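Local structure of protein angel homolog 2 (6RW0) at residues Val100-Glu105 against Cys139-Lys144. The protein removes 2',3'-cyclic phosphates as a phosphatase of the CCR4/nocturin family, and probably binds the 3' untranslated regions of mRNA. Numbering follows the deposited sequence.
With MG (magnesium ion), chain B.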
ATOM      1  N   VAL A 100      -1.187  13.967  -3.037  1.00 16.60           N
ATOM      2  CA  VAL A 100      -0.918  12.707  -3.721  1.00 15.35           C
ATOM      3  C   VAL A 100      -1.913  11.690  -3.194  1.00 15.23           C
ATOM      4  O   VAL A 100      -2.104  11.590  -1.973  1.00 16.56           O
ATOM      5  CB  VAL A 100       0.513  12.205  -3.449  1.00 16.60           C
ATOM      6  CG1 VAL A 100       0.762  10.869  -4.142  1.00 17.67           C
ATOM      7  CG2 VAL A 100       1.545  13.217  -3.902  1.00 18.45           C
ATOM      8  N   LEU A 101      -2.544  10.941  -4.103  1.00 15.08           N
ATOM      9  CA  LEU A 101      -3.438   9.852  -3.741  1.00 15.98           C
ATOM     10  C   LEU A 101      -2.872   8.540  -4.254  1.00 14.44           C
ATOM     11  O   LEU A 101      -2.540   8.417  -5.439  1.00 17.51           O
ATOM     12  CB  LEU A 101      -4.823   9.994  -4.367  1.00 18.19           C
ATOM     13  CG  LEU A 101      -5.498  11.338  -4.216  1.00 18.40           C
ATOM     14  CD1 LEU A 101      -6.791  11.270  -5.040  1.00 19.90           C
ATOM     15  CD2 LEU A 101      -5.763  11.675  -2.781  1.00 20.88           C
ATOM     16  N   CYS A 102      -2.768   7.564  -3.367  1.00 15.12           N
ATOM     17  CA  CYS A 102      -2.387   6.203  -3.716  1.00 14.95           C
ATOM     18  C   CYS A 102      -3.600   5.352  -3.391  1.00 14.20           C
ATOM     19  O   CYS A 102      -3.906   5.132  -2.216  1.00 16.01           O
ATOM     20  CB  CYS A 102      -1.171   5.750  -2.923  1.00 16.88           C
ATOM     21  SG  CYS A 102       0.345   6.539  -3.556  1.00 18.92           S
ATOM     22  N   LEU A 103      -4.306   4.904  -4.423  1.00 13.43           N
ATOM     23  CA  LEU A 103      -5.542   4.163  -4.250  1.00 13.53           C
ATOM     24  C   LEU A 103      -5.352   2.711  -4.657  1.00 14.66           C
ATOM     25  O   LEU A 103      -4.613   2.401  -5.596  1.00 14.79           O
ATOM     26  CB  LEU A 103      -6.661   4.796  -5.085  1.00 15.27           C
ATOM     27  CG  LEU A 103      -6.892   6.304  -4.902  1.00 15.32           C
ATOM     28  CD1 LEU A 103      -7.967   6.810  -5.851  1.00 18.83           C
ATOM     29  CD2 LEU A 103      -7.245   6.610  -3.458  1.00 16.62           C
ATOM     30  N   GLN A 104      -6.037   1.821  -3.946  1.00 14.04           N
ATOM     31  CA  GLN A 104      -6.107   0.418  -4.310  1.00 12.94           C
ATOM     32  C   GLN A 104      -7.563   0.003  -4.486  1.00 12.54           C
ATOM     33  O   GLN A 104      -8.483   0.669  -4.012  1.00 14.08           O
ATOM     34  CB  GLN A 104      -5.393  -0.479  -3.282  1.00 14.98           C
ATOM     35  CG  GLN A 104      -3.975  -0.000  -2.908  1.00 14.51           C
ATOM     36  CD  GLN A 104      -3.974   1.040  -1.816  1.00 13.50           C
ATOM     37  OE1 GLN A 104      -4.814   1.019  -0.913  1.00 15.23           O
ATOM     38  NE2 GLN A 104      -3.035   1.966  -1.889  1.00 14.96           N
ATOM     39  N   GLU A 105      -7.747  -1.129  -5.172  1.00 13.63           N
ATOM     40  CA  GLU A 105      -9.071  -1.675  -5.492  1.00 14.16           C
ATOM     41  C   GLU A 105      -9.905  -0.697  -6.314  1.00 14.11           C
ATOM     42  O   GLU A 105     -11.118  -0.573  -6.133  1.00 15.45           O
ATOM     43  CB  GLU A 105      -9.801  -2.202  -4.261  1.00 15.23           C
ATOM     44  CG  GLU A 105      -9.101  -3.432  -3.739  1.00 15.74           C
ATOM     45  CD  GLU A 105      -9.958  -4.313  -2.867  1.00 19.37           C
ATOM     46  OE1 GLU A 105     -11.204  -4.340  -3.043  1.00 18.21           O
ATOM     47  OE2 GLU A 105      -9.365  -4.995  -1.999  1.00 20.79           O
ATOM     48  N   CYS A 139      -4.398  -0.444  -9.068  1.00 13.29           N
ATOM     49  CA  CYS A 139      -3.834   0.652  -8.302  1.00 15.01           C
ATOM     50  C   CYS A 139      -3.850   1.932  -9.123  1.00 14.32           C
ATOM     51  O   CYS A 139      -3.622   1.921 -10.342  1.00 16.39           O
ATOM     52  CB  CYS A 139      -2.371   0.379  -7.956  1.00 16.94           C
ATOM     53  SG  CYS A 139      -2.077  -0.940  -6.802  1.00 21.81           S
ATOM     54  N   ALA A 140      -4.055   3.051  -8.449  1.00 14.20           N
ATOM     55  CA  ALA A 140      -3.920   4.351  -9.082  1.00 13.50           C
ATOM     56  C   ALA A 140      -3.012   5.224  -8.232  1.00 13.54           C
ATOM     57  O   ALA A 140      -3.031   5.136  -7.002  1.00 15.75           O
ATOM     58  CB  ALA A 140      -5.271   5.039  -9.291  1.00 15.77           C
ATOM     59  N   ILE A 141      -2.196   6.038  -8.889  1.00 14.31           N
ATOM     60  CA  ILE A 141      -1.481   7.126  -8.228  1.00 13.57           C
ATOM     61  C   ILE A 141      -1.905   8.415  -8.908  1.00 14.59           C
ATOM     62  O   ILE A 141      -1.799   8.540 -10.133  1.00 15.07           O
ATOM     63  CB  ILE A 141       0.047   6.963  -8.263  1.00 14.89           C
ATOM     64  CG1 ILE A 141       0.491   5.689  -7.556  1.00 15.12           C
ATOM     65  CG2 ILE A 141       0.704   8.165  -7.572  1.00 15.01           C
ATOM     66  CD1 ILE A 141       1.990   5.360  -7.716  1.00 14.97           C
ATOM     67  N   CYS A 142      -2.391   9.360  -8.116  1.00 13.61           N
ATOM     68  CA  CYS A 142      -2.903  10.626  -8.607  1.00 14.75           C
ATOM     69  C   CYS A 142      -2.185  11.738  -7.863  1.00 15.45           C
ATOM     70  O   CYS A 142      -1.810  11.578  -6.701  1.00 17.94           O
ATOM     71  CB  CYS A 142      -4.407  10.724  -8.340  1.00 16.75           C
ATOM     72  SG  CYS A 142      -5.360   9.243  -8.803  1.00 19.22           S
ATOM     73  N   PHE A 143      -1.967  12.866  -8.505  1.00 14.94           N
ATOM     74  CA  PHE A 143      -1.242  13.969  -7.840  1.00 15.20           C
ATOM     75  C   PHE A 143      -1.774  15.305  -8.357  1.00 17.52           C
ATOM     76  O   PHE A 143      -2.240  15.365  -9.455  1.00 16.16           O
ATOM     77  CB  PHE A 143       0.265  13.813  -8.050  1.00 15.97           C
ATOM     78  CG  PHE A 143       0.669  13.947  -9.487  1.00 16.98           C
ATOM     79  CD1 PHE A 143       0.824  12.845 -10.295  1.00 16.44           C
ATOM     80  CD2 PHE A 143       0.808  15.199 -10.035  1.00 18.53           C
ATOM     81  CE1 PHE A 143       1.169  13.006 -11.619  1.00 19.16           C
ATOM     82  CE2 PHE A 143       1.148  15.357 -11.356  1.00 19.05           C
ATOM     83  CZ  PHE A 143       1.336  14.261 -12.135  1.00 18.50           C
ATOM     84  N   LYS A 144      -1.766  16.318  -7.506  1.00 16.31           N
ATOM     85  CA  LYS A 144      -2.265  17.646  -7.917  1.00 16.50           C
ATOM     86  C   LYS A 144      -1.302  18.185  -8.968  1.00 18.21           C
ATOM     87  O   LYS A 144      -0.144  18.287  -8.670  1.00 18.06           O
ATOM     88  CB  LYS A 144      -2.332  18.582  -6.711  1.00 17.21           C
ATOM     89  CG  LYS A 144      -3.430  18.245  -5.722  1.00 19.07           C
ATOM     90  CD  LYS A 144      -4.802  18.342  -6.300  1.00 18.40           C
ATOM     91  CE  LYS A 144      -5.881  18.434  -5.245  1.00 21.13           C
ATOM     92  NZ  LYS A 144      -5.814  19.726  -4.537  1.00 24.29           N
TER
HETATM   93 MG    MG B 601     -10.270  -6.017  -0.166  0.66 23.44          MG
HETATM   94  O   HOH W   1     -11.782  -6.646  -1.630  1.00 26.54           O
HETATM   95  O   HOH W   2     -11.459  -6.645   1.667  1.00 38.06           O
HETATM   96  O   HOH W   3      -9.539  -8.463   0.014  0.94 51.73           O
HETATM   97  O   HOH W   4     -11.028  -3.753   0.130  1.00 19.60           O
HETATM   98  O   HOH W   5      -8.855  -5.921   1.596  0.94 45.58           O
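Val100 faces Phe143 across a non-hydrogen-bonded pair of two antiparallel strands, and its CG2 lies 4.4 Å from Phe143 CB. The phenyl ring packs against Leu175 and Leu177 of strand 171-179 and meets the ring of His125. CG1 of Val100, anti to the backbone N (chi1 178°), stands instead beside the carbonyl of Cys142. That carbonyl accepts a hydrogen bond from Leu101 N (2.8 Å), and Leu101 O takes the N-H of Cys142 in return. On the face they share, CB of Cys142 packs 4.1 Å from both CB and CD1 of Leu101. One residue on, the other face carries Cys102, whose SG meets CG1 of Ile141 at 4.1 Å. The hydrogen-bonded pattern then returns: Leu103 N reaches Ala140 O at 2.9 Å, and Leu103 O receives Ala140 N at 3.0 Å while also making a CA-H...O contact with Cys139. Leu103 O has a further donor in ND2 of Asn193, whose OD1 accepts the amide NE2 of Gln104.

Beyond Gln104 the chain turns a corner, and Glu105, with its side chain extended past CG, points its carboxylate at the magnesium ion. OE2 binds the metal at 2.3 Å; OE1 accepts a hydrogen bond from one of the metal's five waters. Ser61 N and Asn58 ND2 also bond to this carboxylate, which should limit its rotation. The pair thus illustrates how a buried sheet can deliver a metal ligand where a strand bends, an arrangement of the DNase I-like fold to which this protein belongs. Strand 49-58 runs parallel to strand 100-107 on its far edge, and strand 124-130 continues the sheet beyond 137-144. Strands 171-179 and 189-195 of the second sheet pack over the face bearing Cys102 and Ile141.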